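Side-chain contact in putative glycosyl hydrolase (Bacteroides thetaiotaomicron VPI-5482, PDB 3K11), which probably acts as a glycoside hydrolase of family 88, although its substrate has not been established: residues T47-V52 / V107-R112. Residues are numbered along the deposited sequence; the frame is centred on the assembly and turned at random.
Sequences TPARVV and VQNRFR
Arg110 reaches from helix 101-128 to the backbone of Thr47 and grips its carbonyl oxygen with two nitrogens. Arg110 NE donates a hydrogen bond to Thr47 O at 2.8 Å, nearly in line with the C=O bond. Arg110 NH2 donates a second to Thr47 O at 3.0 Å but stands above the carbonyl plane. The oxygen sits at the edge of the guanidinium, close to its plane, so both N-H groups can point at it, though the bonds are bent (145° at NE, 137° at NH2). A bend in the arginine chain at chi2 (-46°) helps bring the guanidinium up to the loop. NH2 also forms a salt bridge with Asp44, near the end of helix 29-45. Thr47 OG1 is hydrogen-bonded to Ile43 O and to Tyr106 OH.

This buried end is the tight part, and Ala49 CB packs on Arg110 CD beside it at 3.6 Å. An alanine in place of Arg110 would probably leave Thr47 O without these two donors and Asp44 without this charged partner.

The other side is looser. There the exposed Asn109 borders the contact, its OD1 3.7 Å from Ala49 CB.

Arg110 thus holds one loop carbonyl side-on with NE and NH2. This ties the link between helix 29-45 and strand 51-53 to helix 101-128, consistent with the helical-hairpin (alpha/alpha)6 barrel of glycosyl hydrolase family 88 and its six-hairpin clan.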
ATOM      1  N   THR A  47       2.599 -39.181 -12.922  1.00 25.63           N
ATOM      2  CA  THR A  47       3.357 -38.897 -14.126  1.00 26.91           C
ATOM      3  C   THR A  47       3.868 -40.201 -14.739  1.00 25.95           C
ATOM      4  O   THR A  47       5.076 -40.380 -14.923  1.00 25.63           O
ATOM      5  CB  THR A  47       4.504 -37.907 -13.835  1.00 27.44           C
ATOM      6  OG1 THR A  47       5.307 -38.360 -12.724  1.00 25.27           O
ATOM      7  CG2 THR A  47       3.910 -36.485 -13.551  1.00 22.92           C
ATOM      8  N   PRO A  48       2.944 -41.081 -15.145  1.00 25.19           N
ATOM      9  CA  PRO A  48       3.343 -42.391 -15.666  1.00 24.16           C
ATOM     10  C   PRO A  48       4.179 -42.296 -16.941  1.00 24.69           C
ATOM     11  O   PRO A  48       3.874 -41.536 -17.816  1.00 28.02           O
ATOM     12  CB  PRO A  48       2.011 -43.091 -15.933  1.00 24.14           C
ATOM     13  CG  PRO A  48       1.009 -41.987 -16.140  1.00 24.27           C
ATOM     14  CD  PRO A  48       1.473 -40.916 -15.176  1.00 24.93           C
ATOM     15  N   ALA A  49       5.227 -43.094 -17.020  1.00 26.06           N
ATOM     16  CA  ALA A  49       6.078 -43.118 -18.195  1.00 25.95           C
ATOM     17  C   ALA A  49       5.730 -44.337 -19.021  1.00 24.82           C
ATOM     18  O   ALA A  49       6.488 -45.301 -19.054  1.00 24.75           O
ATOM     19  CB  ALA A  49       7.570 -43.118 -17.765  1.00 24.11           C
ATOM     20  N   ARG A  50       4.567 -44.320 -19.671  1.00 23.38           N
ATOM     21  CA  ARG A  50       4.139 -45.435 -20.515  1.00 23.38           C
ATOM     22  C   ARG A  50       3.370 -44.917 -21.690  1.00 21.73           C
ATOM     23  O   ARG A  50       2.791 -43.825 -21.628  1.00 22.50           O
ATOM     24  CB  ARG A  50       3.137 -46.359 -19.800  1.00 25.75           C
ATOM     25  CG  ARG A  50       3.445 -46.678 -18.397  1.00 31.89           C
ATOM     26  CD  ARG A  50       2.509 -47.740 -17.838  1.00 30.48           C
ATOM     27  NE  ARG A  50       3.030 -48.162 -16.555  1.00 32.70           N
ATOM     28  CZ  ARG A  50       2.794 -47.556 -15.406  1.00 31.80           C
ATOM     29  NH1 ARG A  50       1.970 -46.522 -15.325  1.00 31.45           N
ATOM     30  NH2 ARG A  50       3.329 -48.048 -14.299  1.00 41.75           N
ATOM     31  N   VAL A  51       3.342 -45.737 -22.728  1.00 20.86           N
ATOM     32  CA  VAL A  51       2.514 -45.519 -23.916  1.00 21.83           C
ATOM     33  C   VAL A  51       1.301 -46.433 -23.800  1.00 22.32           C
ATOM     34  O   VAL A  51       1.433 -47.613 -23.476  1.00 20.86           O
ATOM     35  CB  VAL A  51       3.296 -45.789 -25.223  1.00 21.61           C
ATOM     36  CG1 VAL A  51       2.421 -45.648 -26.458  1.00 20.70           C
ATOM     37  CG2 VAL A  51       4.512 -44.821 -25.297  1.00 21.49           C
ATOM     38  N   VAL A  52       0.112 -45.887 -24.062  1.00 21.71           N
ATOM     39  CA  VAL A  52      -1.101 -46.693 -24.026  1.00 20.07           C
ATOM     40  C   VAL A  52      -1.959 -46.391 -25.251  1.00 23.03           C
ATOM     41  O   VAL A  52      -1.781 -45.381 -25.918  1.00 21.20           O
ATOM     42  CB  VAL A  52      -1.956 -46.382 -22.773  1.00 21.89           C
ATOM     43  CG1 VAL A  52      -1.157 -46.617 -21.475  1.00 18.79           C
ATOM     44  CG2 VAL A  52      -2.463 -44.940 -22.821  1.00 18.28           C
ATOM     45  N   VAL A 107      14.084 -38.602 -12.744  1.00 25.71           N
ATOM     46  CA  VAL A 107      14.391 -37.782 -13.900  1.00 26.11           C
ATOM     47  C   VAL A 107      15.031 -38.648 -14.965  1.00 24.51           C
ATOM     48  O   VAL A 107      14.699 -38.563 -16.142  1.00 25.71           O
ATOM     49  CB  VAL A 107      15.295 -36.588 -13.533  1.00 25.65           C
ATOM     50  CG1 VAL A 107      15.474 -35.691 -14.747  1.00 25.43           C
ATOM     51  CG2 VAL A 107      14.649 -35.742 -12.350  1.00 22.46           C
ATOM     52  N   GLN A 108      15.983 -39.477 -14.550  1.00 25.02           N
ATOM     53  CA  GLN A 108      16.583 -40.451 -15.472  1.00 23.50           C
ATOM     54  C   GLN A 108      15.505 -41.255 -16.203  1.00 25.29           C
ATOM     55  O   GLN A 108      15.513 -41.378 -17.427  1.00 24.54           O
ATOM     56  CB  GLN A 108      17.501 -41.401 -14.695  1.00 26.10           C
ATOM     57  CG  GLN A 108      18.829 -40.795 -14.222  1.00 26.22           C
ATOM     58  CD  GLN A 108      19.884 -40.760 -15.309  1.00 30.17           C
ATOM     59  OE1 GLN A 108      19.673 -41.302 -16.390  1.00 26.42           O
ATOM     60  NE2 GLN A 108      21.028 -40.148 -15.022  1.00 25.64           N
ATOM     61  N   ASN A 109      14.571 -41.797 -15.437  1.00 25.04           N
ATOM     62  CA  ASN A 109      13.554 -42.648 -15.991  1.00 23.64           C
ATOM     63  C   ASN A 109      12.682 -41.924 -17.004  1.00 24.78           C
ATOM     64  O   ASN A 109      12.459 -42.432 -18.100  1.00 25.83           O
ATOM     65  CB  ASN A 109      12.717 -43.229 -14.875  1.00 25.69           C
ATOM     66  CG  ASN A 109      11.570 -44.038 -15.378  1.00 34.20           C
ATOM     67  OD1 ASN A 109      10.453 -43.537 -15.496  1.00 37.50           O
ATOM     68  ND2 ASN A 109      11.829 -45.305 -15.701  1.00 39.23           N
ATOM     69  N   ARG A 110      12.206 -40.736 -16.641  1.00 24.66           N
ATOM     70  CA  ARG A 110      11.341 -39.971 -17.556  1.00 24.35           C
ATOM     71  C   ARG A 110      12.073 -39.512 -18.811  1.00 25.60           C
ATOM     72  O   ARG A 110      11.533 -39.601 -19.917  1.00 24.19           O
ATOM     73  CB  ARG A 110      10.685 -38.784 -16.844  1.00 26.91           C
ATOM     74  CG  ARG A 110       9.801 -39.152 -15.638  1.00 27.59           C
ATOM     75  CD  ARG A 110       8.880 -40.280 -15.926  1.00 30.09           C
ATOM     76  NE  ARG A 110       7.870 -40.468 -14.867  1.00 33.48           N
ATOM     77  CZ  ARG A 110       8.065 -41.129 -13.730  1.00 34.12           C
ATOM     78  NH1 ARG A 110       9.265 -41.599 -13.397  1.00 31.52           N
ATOM     79  NH2 ARG A 110       7.056 -41.302 -12.899  1.00 28.51           N
ATOM     80  N   PHE A 111      13.296 -39.021 -18.644  1.00 25.60           N
ATOM     81  CA  PHE A 111      14.086 -38.603 -19.805  1.00 25.48           C
ATOM     82  C   PHE A 111      14.458 -39.746 -20.723  1.00 24.44           C
ATOM     83  O   PHE A 111      14.412 -39.609 -21.940  1.00 25.05           O
ATOM     84  CB  PHE A 111      15.372 -37.855 -19.373  1.00 24.48           C
ATOM     85  CG  PHE A 111      15.154 -36.465 -18.826  1.00 25.39           C
ATOM     86  CD1 PHE A 111      13.935 -35.813 -18.936  1.00 22.92           C
ATOM     87  CD2 PHE A 111      16.233 -35.774 -18.292  1.00 28.82           C
ATOM     88  CE1 PHE A 111      13.793 -34.545 -18.495  1.00 25.50           C
ATOM     89  CE2 PHE A 111      16.066 -34.462 -17.841  1.00 21.48           C
ATOM     90  CZ  PHE A 111      14.857 -33.891 -17.912  1.00 21.13           C
ATOM     91  N   ARG A 112      14.820 -40.890 -20.160  1.00 24.79           N
ATOM     92  CA  ARG A 112      15.166 -42.035 -20.999  1.00 23.72           C
ATOM     93  C   ARG A 112      13.928 -42.540 -21.766  1.00 25.74           C
ATOM     94  O   ARG A 112      14.046 -42.964 -22.900  1.00 23.75           O
ATOM     95  CB  ARG A 112      15.794 -43.154 -20.166  1.00 25.01           C
ATOM     96  CG  ARG A 112      17.182 -42.782 -19.712  1.00 25.58           C
ATOM     97  CD  ARG A 112      17.767 -43.758 -18.732  1.00 22.05           C
ATOM     98  NE  ARG A 112      19.035 -43.222 -18.263  1.00 23.81           N
ATOM     99  CZ  ARG A 112      20.202 -43.375 -18.883  1.00 28.08           C
ATOM    100  NH1 ARG A 112      20.303 -44.097 -19.979  1.00 23.98           N
ATOM    101  NH2 ARG A 112      21.283 -42.809 -18.394  1.00 26.63           N
TER